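Putative methyltransferase protein (Bacteroides fragilis, PDB 5BP9) binds S-adenosyl-L-homocysteine and probably acts as an S-adenosylmethionine-dependent methyltransferase. Local coordinates at residues 169-180 against 242-250; 97-108 against 157-167. All blocks are in the same frame, centred on the assembly; numbering follows the deposited sequence.

Overall arrangement
Along the chain, contact 2 closes first: strand 104-108, after helix 92-100, is joined by 157-167 once two further helices and strands 125-130 and 147-149 have passed, so the central parallel strands are paired. The chain then leaves strand 161-166 and runs almost at once into loop 169-180, the first half of contact 1. Helix 180-190 and strands 195-202 and 226-233 intervene before 242-250 returns to this loop. The two closures are therefore in series. Contact 2 builds the interior of the mixed sheet, contact 1 holds the C-terminal end of 236-244, an outermost strand of the antiparallel sheet, to the loop after strand 161-166, and they touch where I173 packs near V108.

Contact 1. Residues 169-180 against 242-250; sequences NGSGIIGRLENM and DWLYIDFQT. With SAH (S-adenosyl-L-homocysteine), chain D; ETE (2-{2-[2-2-(methoxy-ethoxy)-ethoxy]-ethoxy}-ethanol), chain B.
The W243 indole is sandwiched: the G172 CA sits over one face, 3.5 Å from the centroid of the six-membered ring in a CH-pi contact, while the bound ETE chain runs along the opposite face and Y245 OH lies in plane at the edge. The Y245 ring carries the N169 amide on one face, the two planes 20° apart, with N169 ND2 over the ring centre. With CG turned anti to its backbone nitrogen (chi1 -165°), N169 also sends ND2 to L244 O at 3.0 Å. S171 OG reaches L244 O from the other face of the carbonyl plane at 2.7 Å, so two donors clasp this buried oxygen. S201 OG gives N169 OD1 and S171 OG a further partner. L244 N in turn bonds G172 O on an in-plane lone pair, at 3.2 Å. M180 CE packs tightly on L244 CD2 (3.5 Å) and meets I246 CD1 tip to tip, while the L177 side chain crosses I246 obliquely. In the conformers given, I173 CG1 approaches SAH N7 at 3.6 Å, and R176 NH1 holds a water weakly bonded to D242 OD1, R176 also bridging to E226. W243 CH2 lies near SAH C5', so loop and strand both line the cofactor pocket. The loop, leading from strand 161-166 into helix 180-190, packs against the end of strand 236-244, itself paired with strand 226-233, while helix 248-257 covers L177 and M180 through Y254.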
loop_
_atom_site.group_PDB
_atom_site.type_symbol
_atom_site.label_atom_id
_atom_site.label_comp_id
_atom_site.label_asym_id
_atom_site.label_seq_id
_atom_site.Cartn_x
_atom_site.Cartn_y
_atom_site.Cartn_z
ATOM N N ASN A 169 -0.632 5.137 -2.053
ATOM C CA ASN A 169 0.778 5.008 -2.353
ATOM C C ASN A 169 1.197 3.552 -2.285
ATOM O O ASN A 169 2.006 3.139 -1.436
ATOM C CB ASN A 169 1.684 5.869 -1.466
ATOM C CG ASN A 169 3.066 5.966 -2.047
ATOM O OD1 ASN A 169 3.202 6.339 -3.208
ATOM N ND2 ASN A 169 4.098 5.589 -1.281
ATOM N N GLY A 170 0.629 2.774 -3.206
ATOM C CA GLY A 170 0.857 1.359 -3.287
ATOM C C GLY A 170 2.281 0.945 -3.505
ATOM O O GLY A 170 2.667 -0.140 -3.111
ATOM N N SER A 171 3.088 1.824 -4.095
ATOM C CA SER A 171 4.498 1.554 -4.243
ATOM C C SER A 171 5.237 1.474 -2.905
ATOM O O SER A 171 6.318 0.914 -2.830
ATOM C CB SER A 171 5.138 2.629 -5.104
ATOM O OG SER A 171 4.868 3.904 -4.597
ATOM N N GLY A 172 4.664 2.066 -1.865
ATOM C CA GLY A 172 5.332 2.204 -0.599
ATOM C C GLY A 172 6.006 0.980 -0.063
ATOM O O GLY A 172 7.180 1.029 0.337
ATOM N N ILE A 173 5.263 -0.131 -0.101
ATOM C CA ILE A 173 5.654 -1.446 0.412
ATOM C C ILE A 173 6.969 -1.953 -0.187
ATOM O O ILE A 173 7.712 -2.713 0.439
ATOM C CB ILE A 173 4.467 -2.424 0.210
ATOM C CG1 ILE A 173 3.437 -2.157 1.322
ATOM C CG2 ILE A 173 4.860 -3.893 0.324
ATOM C CD1 ILE A 173 2.129 -2.897 1.181
ATOM N N ILE A 174 7.223 -1.551 -1.433
ATOM C CA ILE A 174 8.468 -1.955 -2.134
ATOM C C ILE A 174 9.716 -1.375 -1.430
ATOM O O ILE A 174 10.801 -1.994 -1.432
ATOM C CB ILE A 174 8.429 -1.606 -3.642
ATOM C CG1 ILE A 174 7.237 -2.307 -4.309
ATOM C CG2 ILE A 174 9.754 -1.993 -4.337
ATOM C CD1 ILE A 174 6.910 -1.777 -5.666
ATOM N N GLY A 175 9.570 -0.193 -0.831
ATOM C CA GLY A 175 10.600 0.400 0.030
ATOM C C GLY A 175 11.687 1.170 -0.689
ATOM O O GLY A 175 11.915 2.353 -0.412
ATOM N N ARG A 176 12.381 0.482 -1.597
ATOM C CA ARG A 176 13.524 1.042 -2.313
ATOM C C ARG A 176 13.585 0.454 -3.724
ATOM O O ARG A 176 13.105 -0.639 -3.974
ATOM C CB ARG A 176 14.830 0.763 -1.543
ATOM C CG ARG A 176 14.876 1.411 -0.155
ATOM C CD ARG A 176 16.211 1.297 0.573
ATOM N NE ARG A 176 17.321 1.832 -0.206
ATOM C CZ ARG A 176 17.674 3.116 -0.260
ATOM N NH1 ARG A 176 17.012 4.046 0.428
ATOM N NH2 ARG A 176 18.703 3.466 -1.014
ATOM N N LEU A 177 14.161 1.206 -4.647
ATOM C CA LEU A 177 14.296 0.729 -6.031
ATOM C C LEU A 177 15.087 -0.574 -6.132
ATOM O O LEU A 177 14.807 -1.380 -7.005
ATOM C CB LEU A 177 14.932 1.803 -6.936
ATOM C CG LEU A 177 14.126 3.092 -7.097
ATOM C CD1 LEU A 177 14.947 4.028 -7.962
ATOM C CD2 LEU A 177 12.753 2.823 -7.702
ATOM N N GLU A 178 16.052 -0.787 -5.240
ATOM C CA GLU A 178 16.812 -2.066 -5.271
ATOM C C GLU A 178 15.944 -3.296 -4.984
ATOM O O GLU A 178 16.361 -4.434 -5.228
ATOM C CB GLU A 178 18.037 -2.024 -4.345
ATOM C CG GLU A 178 17.711 -1.944 -2.865
ATOM C CD GLU A 178 18.927 -1.909 -1.959
ATOM O OE1 GLU A 178 20.037 -2.337 -2.375
ATOM O OE2 GLU A 178 18.742 -1.472 -0.812
ATOM N N ASN A 179 14.739 -3.080 -4.444
ATOM C CA ASN A 179 13.768 -4.171 -4.251
ATOM C C ASN A 179 12.841 -4.429 -5.433
ATOM O O ASN A 179 11.987 -5.298 -5.355
ATOM C CB ASN A 179 12.939 -3.895 -3.013
ATOM C CG ASN A 179 13.751 -4.013 -1.749
ATOM O OD1 ASN A 179 14.800 -4.684 -1.721
ATOM N ND2 ASN A 179 13.273 -3.388 -0.687
HETATM N N MSE A 180 13.009 -3.689 -6.533
HETATM C CA MSE A 180 12.155 -3.917 -7.699
HETATM C C MSE A 180 12.241 -5.331 -8.259
HETATM O O MSE A 180 11.190 -5.917 -8.556
HETATM C CB MSE A 180 12.364 -2.870 -8.798
HETATM C CG MSE A 180 11.779 -1.525 -8.400
HETATM SE SE MSE A 180 9.816 -1.616 -8.596
HETATM C CE MSE A 180 9.567 0.060 -7.775
ATOM N N ASP A 242 11.261 2.020 5.306
ATOM C CA ASP A 242 11.394 2.639 4.001
ATOM C C ASP A 242 10.029 2.668 3.293
ATOM O O ASP A 242 9.275 1.697 3.344
ATOM C CB ASP A 242 12.399 1.842 3.146
ATOM C CG ASP A 242 13.817 1.872 3.714
ATOM O OD1 ASP A 242 14.208 2.831 4.432
ATOM O OD2 ASP A 242 14.562 0.936 3.418
ATOM N N TRP A 243 9.718 3.785 2.627
ATOM C CA TRP A 243 8.429 3.956 1.961
ATOM C C TRP A 243 8.717 4.600 0.607
ATOM O O TRP A 243 9.099 5.747 0.536
ATOM C CB TRP A 243 7.449 4.785 2.814
ATOM C CG TRP A 243 5.988 4.585 2.512
ATOM C CD1 TRP A 243 5.077 5.536 2.116
ATOM C CD2 TRP A 243 5.254 3.370 2.670
ATOM N NE1 TRP A 243 3.836 4.966 1.985
ATOM C CE2 TRP A 243 3.910 3.641 2.316
ATOM C CE3 TRP A 243 5.596 2.088 3.077
ATOM C CZ2 TRP A 243 2.912 2.658 2.358
ATOM C CZ3 TRP A 243 4.625 1.108 3.103
ATOM C CH2 TRP A 243 3.291 1.394 2.740
ATOM N N LEU A 244 8.534 3.829 -0.461
ATOM C CA LEU A 244 8.852 4.292 -1.804
ATOM C C LEU A 244 7.692 5.028 -2.451
ATOM O O LEU A 244 6.567 4.503 -2.553
ATOM C CB LEU A 244 9.205 3.101 -2.687
ATOM C CG LEU A 244 9.550 3.391 -4.162
ATOM C CD1 LEU A 244 10.843 4.181 -4.308
ATOM C CD2 LEU A 244 9.621 2.077 -4.927
ATOM N N TYR A 245 7.969 6.247 -2.904
ATOM C CA TYR A 245 7.131 6.947 -3.888
ATOM C C TYR A 245 7.864 6.866 -5.215
ATOM O O TYR A 245 9.079 6.933 -5.240
ATOM C CB TYR A 245 6.926 8.420 -3.496
ATOM C CG TYR A 245 6.177 8.602 -2.206
ATOM C CD1 TYR A 245 6.823 8.427 -0.985
ATOM C CD2 TYR A 245 4.843 8.937 -2.200
ATOM C CE1 TYR A 245 6.142 8.559 0.210
ATOM C CE2 TYR A 245 4.147 9.081 -1.003
ATOM C CZ TYR A 245 4.801 8.889 0.202
ATOM O OH TYR A 245 4.118 9.021 1.405
ATOM N N ILE A 246 7.138 6.675 -6.306
ATOM C CA ILE A 246 7.801 6.463 -7.583
ATOM C C ILE A 246 7.001 7.156 -8.681
ATOM O O ILE A 246 5.768 7.013 -8.782
ATOM C CB ILE A 246 8.024 4.955 -7.850
ATOM C CG1 ILE A 246 8.908 4.726 -9.080
ATOM C CG2 ILE A 246 6.694 4.206 -7.984
ATOM C CD1 ILE A 246 9.376 3.299 -9.225
ATOM N N ASP A 247 7.705 7.946 -9.482
ATOM C CA ASP A 247 7.076 8.574 -10.666
ATOM C C ASP A 247 6.819 7.548 -11.757
ATOM O O ASP A 247 7.481 6.492 -11.794
ATOM C CB ASP A 247 7.959 9.734 -11.174
ATOM C CG ASP A 247 9.219 9.255 -11.822
ATOM O OD1 ASP A 247 10.214 9.070 -11.123
ATOM O OD2 ASP A 247 9.203 8.990 -13.041
ATOM N N PHE A 248 5.869 7.850 -12.651
ATOM C CA PHE A 248 5.455 6.854 -13.645
ATOM C C PHE A 248 6.601 6.408 -14.574
ATOM O O PHE A 248 6.704 5.215 -14.906
ATOM C CB PHE A 248 4.263 7.334 -14.503
ATOM C CG PHE A 248 3.848 6.310 -15.534
ATOM C CD1 PHE A 248 3.088 5.210 -15.159
ATOM C CD2 PHE A 248 4.311 6.376 -16.838
ATOM C CE1 PHE A 248 2.740 4.242 -16.078
ATOM C CE2 PHE A 248 3.978 5.407 -17.756
ATOM C CZ PHE A 248 3.197 4.339 -17.381
ATOM N N GLN A 249 7.463 7.334 -15.003
ATOM C CA GLN A 249 8.529 6.940 -15.928
ATOM C C GLN A 249 9.517 5.999 -15.250
ATOM O O GLN A 249 9.997 5.023 -15.857
ATOM C CB GLN A 249 9.275 8.125 -16.544
ATOM C CG GLN A 249 8.427 8.945 -17.496
ATOM C CD GLN A 249 7.370 9.752 -16.766
ATOM O OE1 GLN A 249 7.672 10.415 -15.777
ATOM N NE2 GLN A 249 6.126 9.663 -17.209
ATOM N N THR A 250 9.828 6.288 -13.977
ATOM C CA THR A 250 10.722 5.403 -13.238
ATOM C C THR A 250 10.063 4.015 -13.065
ATOM O O THR A 250 10.712 2.984 -13.239
ATOM C CB THR A 250 11.162 6.034 -11.896
ATOM O OG1 THR A 250 11.822 7.274 -12.166
ATOM C CG2 THR A 250 12.142 5.114 -11.124
HETATM N N SAH D . -4.317 0.208 2.076
HETATM C CA SAH D . -4.672 0.864 3.393
HETATM C CB SAH D . -3.469 1.128 4.312
HETATM C CG SAH D . -2.300 1.891 3.687
HETATM S SD SAH D . -0.968 2.045 4.842
HETATM C C SAH D . -5.389 2.164 3.159
HETATM O O SAH D . -5.537 2.610 2.026
HETATM O OXT SAH D . -5.860 2.834 4.078
HETATM C "C5'" SAH D . 0.105 0.722 4.346
HETATM C "C4'" SAH D . -0.276 -0.614 4.973
HETATM O "O4'" SAH D . 0.601 -1.626 4.434
HETATM C "C3'" SAH D . -0.142 -0.714 6.490
HETATM O "O3'" SAH D . -1.372 -1.219 7.060
HETATM C "C2'" SAH D . 1.042 -1.651 6.701
HETATM O "O2'" SAH D . 1.039 -2.381 7.913
HETATM C "C1'" SAH D . 0.975 -2.537 5.478
HETATM N N9 SAH D . 2.213 -3.210 5.059
HETATM C C8 SAH D . 3.448 -2.681 5.041
HETATM N N7 SAH D . 4.362 -3.472 4.564
HETATM C C5 SAH D . 3.666 -4.612 4.214
HETATM C C6 SAH D . 4.050 -5.839 3.653
HETATM N N6 SAH D . 5.317 -6.123 3.307
HETATM N N1 SAH D . 3.090 -6.781 3.439
HETATM C C2 SAH D . 1.818 -6.498 3.793
HETATM N N3 SAH D . 1.346 -5.359 4.330
HETATM C C4 SAH D . 2.321 -4.450 4.532
HETATM O OH2 ETE B . 6.386 -1.429 8.014
HETATM C C12 ETE B . 5.335 -0.593 8.490
HETATM C C22 ETE B . 4.811 0.143 7.274
HETATM O OH3 ETE B . 3.676 0.931 7.608
HETATM C C13 ETE B . 2.379 2.849 6.935
HETATM C C23 ETE B . 3.216 1.665 6.474
HETATM O OH4 ETE B . 1.935 3.606 5.809
HETATM C C14 ETE B . 3.079 5.703 5.589
HETATM C C24 ETE B . 1.801 5.011 6.043
HETATM O OH5 ETE B . 3.114 7.042 6.079
HETATM C C15 ETE B . 2.864 9.329 5.306
HETATM C C25 ETE B . 2.246 7.938 5.371
HETATM O OH6 ETE B . 1.832 10.317 5.389
HETATM C C26 ETE B . 2.260 11.556 5.954
HETATM O O HOH W 1 15.076 4.585 2.217
#

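Contact 2. Residues 97-108 against 157-167; sequences ALAMATGTILDV and FAATFDTILML
L106 and F161 form the tight side of this strand pair: L106 CB stands over the centre of the F161 ring, 3.5 Å from its centroid and 7° off the normal. Further along the same leucine, CD2 meets the edge of the F157 ring at CE2 (4.0 Å), and V108 CG2 packs on I164 CG2. On the other face I105 CG2 touches L165 CD1, which L98 CD2 of the preceding helix also meets at 3.7 Å, the L98 side chain crossing that of L165 at about a right angle. A regular parallel ladder joins the backbones, L106 N to T163 O, L165 N to L106 O and V108 N to L165 O. At the start of the strands the ladder gives way to a corner at D162, where T104 O accepts from both D162 N and T163 N. D162 OD2 takes T104 N on its anti lone pair at 2.9 Å, nearly straight at 172°, and is also bridged to R192. T163 OG1, anti to its own carbonyl carbon (chi1 -49°), donates to T102 O at 2.8 Å. T102 and G103 form the exposed side, where waters link M100 O with T163 OG1 and bind D162 O. Strands 125-130 and 195-202 flank the pair, and helices 114-121 and 180-190 cover its two faces. This is the parallel core of the Rossmann-like methyltransferase fold: L167, just past the strand, touches SAH, and V108 packs on L152 beside that site.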
loop_
_atom_site.group_PDB
_atom_site.type_symbol
_atom_site.label_atom_id
_atom_site.label_comp_id
_atom_site.label_asym_id
_atom_site.label_seq_id
_atom_site.Cartn_x
_atom_site.Cartn_y
_atom_site.Cartn_z
ATOM N N ALA A 97 -9.570 2.375 -9.269
ATOM C CA ALA A 97 -9.021 1.033 -9.141
ATOM C C ALA A 97 -10.025 -0.023 -8.673
ATOM O O ALA A 97 -10.069 -1.099 -9.248
ATOM C CB ALA A 97 -7.798 1.064 -8.227
ATOM N N LEU A 98 -10.819 0.269 -7.642
ATOM C CA LEU A 98 -11.811 -0.682 -7.162
ATOM C C LEU A 98 -12.829 -1.062 -8.218
ATOM O O LEU A 98 -13.159 -2.232 -8.355
ATOM C CB LEU A 98 -12.532 -0.181 -5.895
ATOM C CG LEU A 98 -11.673 0.108 -4.666
ATOM C CD1 LEU A 98 -12.574 0.305 -3.460
ATOM C CD2 LEU A 98 -10.619 -0.961 -4.388
ATOM N N ALA A 99 -13.284 -0.078 -8.996
ATOM C CA ALA A 99 -14.244 -0.338 -10.066
ATOM C C ALA A 99 -13.694 -1.245 -11.170
ATOM O O ALA A 99 -14.458 -2.010 -11.799
ATOM C CB ALA A 99 -14.734 0.985 -10.630
HETATM N N MSE A 100 -12.377 -1.177 -11.386
HETATM C CA MSE A 100 -11.680 -1.963 -12.405
HETATM C C MSE A 100 -11.287 -3.352 -11.947
HETATM O O MSE A 100 -10.972 -4.195 -12.771
HETATM C CB MSE A 100 -10.359 -1.274 -12.798
HETATM C CG MSE A 100 -10.612 -0.082 -13.667
HETATM SE SE MSE A 100 -8.881 0.836 -13.752
HETATM C CE MSE A 100 -8.042 -0.481 -14.914
ATOM N N ALA A 101 -11.297 -3.586 -10.634
ATOM C CA ALA A 101 -10.830 -4.818 -10.060
ATOM C C ALA A 101 -11.803 -5.940 -10.367
ATOM O O ALA A 101 -13.001 -5.818 -10.100
ATOM C CB ALA A 101 -10.661 -4.670 -8.562
ATOM N N THR A 102 -11.267 -7.042 -10.895
ATOM C CA THR A 102 -12.086 -8.188 -11.255
ATOM C C THR A 102 -11.477 -9.493 -10.798
ATOM O O THR A 102 -10.293 -9.582 -10.461
ATOM C CB THR A 102 -12.360 -8.272 -12.785
ATOM O OG1 THR A 102 -11.164 -8.561 -13.525
ATOM C CG2 THR A 102 -12.958 -6.982 -13.289
ATOM N N GLY A 103 -12.308 -10.528 -10.816
ATOM C CA GLY A 103 -11.848 -11.879 -10.485
ATOM C C GLY A 103 -11.450 -12.001 -9.019
ATOM O O GLY A 103 -11.995 -11.334 -8.137
ATOM N N THR A 104 -10.458 -12.839 -8.776
ATOM C CA THR A 104 -9.965 -13.031 -7.430
ATOM C C THR A 104 -8.948 -11.931 -7.154
ATOM O O THR A 104 -7.969 -11.780 -7.879
ATOM C CB THR A 104 -9.344 -14.409 -7.258
ATOM O OG1 THR A 104 -10.326 -15.415 -7.592
ATOM C CG2 THR A 104 -8.901 -14.615 -5.814
ATOM N N ILE A 105 -9.226 -11.167 -6.106
ATOM C CA ILE A 105 -8.488 -9.921 -5.832
ATOM C C ILE A 105 -7.662 -10.043 -4.548
ATOM O O ILE A 105 -8.166 -10.543 -3.535
ATOM C CB ILE A 105 -9.453 -8.729 -5.703
ATOM C CG1 ILE A 105 -10.269 -8.584 -6.999
ATOM C CG2 ILE A 105 -8.717 -7.427 -5.399
ATOM C CD1 ILE A 105 -11.614 -7.938 -6.761
ATOM N N LEU A 106 -6.411 -9.567 -4.615
ATOM C CA LEU A 106 -5.566 -9.405 -3.427
ATOM C C LEU A 106 -5.481 -7.927 -3.052
ATOM O O LEU A 106 -5.013 -7.100 -3.862
ATOM C CB LEU A 106 -4.140 -9.939 -3.686
ATOM C CG LEU A 106 -3.170 -9.806 -2.504
ATOM C CD1 LEU A 106 -3.663 -10.602 -1.300
ATOM C CD2 LEU A 106 -1.777 -10.245 -2.927
ATOM N N ASP A 107 -5.921 -7.612 -1.843
ATOM C CA ASP A 107 -5.791 -6.268 -1.263
ATOM C C ASP A 107 -4.531 -6.238 -0.378
ATOM O O ASP A 107 -4.542 -6.737 0.757
ATOM C CB ASP A 107 -7.078 -5.945 -0.479
ATOM C CG ASP A 107 -7.111 -4.569 0.090
ATOM O OD1 ASP A 107 -6.183 -3.775 -0.132
ATOM O OD2 ASP A 107 -8.113 -4.290 0.797
ATOM N N VAL A 108 -3.451 -5.673 -0.933
ATOM C CA VAL A 108 -2.131 -5.675 -0.269
ATOM C C VAL A 108 -2.041 -4.496 0.699
ATOM O O VAL A 108 -2.266 -3.331 0.314
ATOM C CB VAL A 108 -0.988 -5.551 -1.292
ATOM C CG1 VAL A 108 0.356 -5.567 -0.594
ATOM C CG2 VAL A 108 -1.063 -6.632 -2.356
ATOM N N PHE A 157 4.016 -17.383 1.307
ATOM C CA PHE A 157 2.725 -16.837 0.868
ATOM C C PHE A 157 2.545 -17.198 -0.602
ATOM O O PHE A 157 3.265 -16.688 -1.484
ATOM C CB PHE A 157 2.676 -15.307 1.063
ATOM C CG PHE A 157 1.444 -14.644 0.494
ATOM C CD1 PHE A 157 0.164 -15.131 0.777
ATOM C CD2 PHE A 157 1.554 -13.495 -0.288
ATOM C CE1 PHE A 157 -0.968 -14.524 0.259
ATOM C CE2 PHE A 157 0.423 -12.891 -0.814
ATOM C CZ PHE A 157 -0.841 -13.404 -0.534
ATOM N N ALA A 158 1.591 -18.081 -0.861
ATOM C CA ALA A 158 1.393 -18.642 -2.194
ATOM C C ALA A 158 -0.090 -18.743 -2.418
ATOM O O ALA A 158 -0.794 -19.406 -1.647
ATOM C CB ALA A 158 2.043 -20.021 -2.300
ATOM N N ALA A 159 -0.535 -18.048 -3.447
ATOM C CA ALA A 159 -1.927 -17.952 -3.879
ATOM C C ALA A 159 -1.885 -17.194 -5.189
ATOM O O ALA A 159 -0.882 -16.550 -5.479
ATOM C CB ALA A 159 -2.783 -17.234 -2.855
ATOM N N THR A 160 -2.932 -17.291 -6.001
ATOM C CA THR A 160 -2.927 -16.569 -7.279
ATOM C C THR A 160 -4.180 -15.713 -7.440
ATOM O O THR A 160 -5.230 -15.983 -6.856
ATOM C CB THR A 160 -2.726 -17.480 -8.502
ATOM O OG1 THR A 160 -3.885 -18.310 -8.686
ATOM C CG2 THR A 160 -1.494 -18.300 -8.339
ATOM N N PHE A 161 -4.006 -14.641 -8.208
ATOM C CA PHE A 161 -4.969 -13.569 -8.292
ATOM C C PHE A 161 -5.106 -13.043 -9.703
ATOM O O PHE A 161 -4.143 -12.974 -10.453
ATOM C CB PHE A 161 -4.547 -12.430 -7.355
ATOM C CG PHE A 161 -4.448 -12.871 -5.913
ATOM C CD1 PHE A 161 -5.582 -12.956 -5.147
ATOM C CD2 PHE A 161 -3.240 -13.298 -5.370
ATOM C CE1 PHE A 161 -5.545 -13.426 -3.860
ATOM C CE2 PHE A 161 -3.184 -13.755 -4.055
ATOM C CZ PHE A 161 -4.350 -13.815 -3.305
ATOM N N ASP A 162 -6.332 -12.631 -10.025
ATOM C CA ASP A 162 -6.604 -11.889 -11.254
ATOM C C ASP A 162 -6.276 -10.406 -11.144
ATOM O O ASP A 162 -5.873 -9.794 -12.133
ATOM C CB ASP A 162 -8.054 -12.062 -11.661
ATOM C CG ASP A 162 -8.409 -13.531 -11.890
ATOM O OD1 ASP A 162 -7.876 -14.112 -12.878
ATOM O OD2 ASP A 162 -9.186 -14.087 -11.073
ATOM N N THR A 163 -6.458 -9.841 -9.954
ATOM C CA THR A 163 -6.142 -8.418 -9.706
ATOM C C THR A 163 -5.414 -8.313 -8.370
ATOM O O THR A 163 -5.858 -8.886 -7.370
ATOM C CB THR A 163 -7.396 -7.527 -9.655
ATOM O OG1 THR A 163 -8.231 -7.781 -10.786
ATOM C CG2 THR A 163 -7.022 -6.054 -9.694
ATOM N N ILE A 164 -4.292 -7.606 -8.386
ATOM C CA ILE A 164 -3.542 -7.278 -7.169
ATOM C C ILE A 164 -3.618 -5.763 -6.967
ATOM O O ILE A 164 -3.206 -5.000 -7.841
ATOM C CB ILE A 164 -2.095 -7.768 -7.249
ATOM C CG1 ILE A 164 -2.089 -9.319 -7.418
ATOM C CG2 ILE A 164 -1.330 -7.327 -5.994
ATOM C CD1 ILE A 164 -0.711 -9.943 -7.537
ATOM N N LEU A 165 -4.184 -5.348 -5.829
ATOM C CA LEU A 165 -4.392 -3.927 -5.521
ATOM C C LEU A 165 -3.341 -3.436 -4.548
ATOM O O LEU A 165 -3.201 -3.981 -3.463
ATOM C CB LEU A 165 -5.768 -3.688 -4.893
ATOM C CG LEU A 165 -6.992 -3.988 -5.733
ATOM C CD1 LEU A 165 -8.246 -3.751 -4.907
ATOM C CD2 LEU A 165 -6.995 -3.113 -6.974
HETATM N N MSE A 166 -2.603 -2.402 -4.970
HETATM C CA MSE A 166 -1.634 -1.731 -4.104
HETATM C C MSE A 166 -1.965 -0.274 -4.120
HETATM O O MSE A 166 -1.531 0.490 -5.004
HETATM C CB MSE A 166 -0.279 -2.055 -4.639
HETATM C CG MSE A 166 -0.048 -3.546 -4.454
HETATM SE SE MSE A 166 1.688 -4.081 -5.163
HETATM C CE MSE A 166 2.721 -3.553 -3.557
ATOM N N LEU A 167 -2.784 0.117 -3.142
ATOM C CA LEU A 167 -3.389 1.457 -3.100
ATOM C C LEU A 167 -2.965 2.261 -1.869
ATOM O O LEU A 167 -2.555 1.691 -0.876
ATOM C CB LEU A 167 -4.900 1.327 -3.159
ATOM C CG LEU A 167 -5.453 0.628 -4.406
ATOM C CD1 LEU A 167 -6.973 0.512 -4.281
ATOM C CD2 LEU A 167 -5.067 1.324 -5.694
HETATM O O HOH W 2 -8.360 -5.444 -13.100
HETATM O O HOH W 3 -7.756 -8.247 -13.859
HETATM O O HOH W 4 -3.932 -1.770 -1.354
HETATM O O HOH W 5 -1.634 -0.542 0.713
#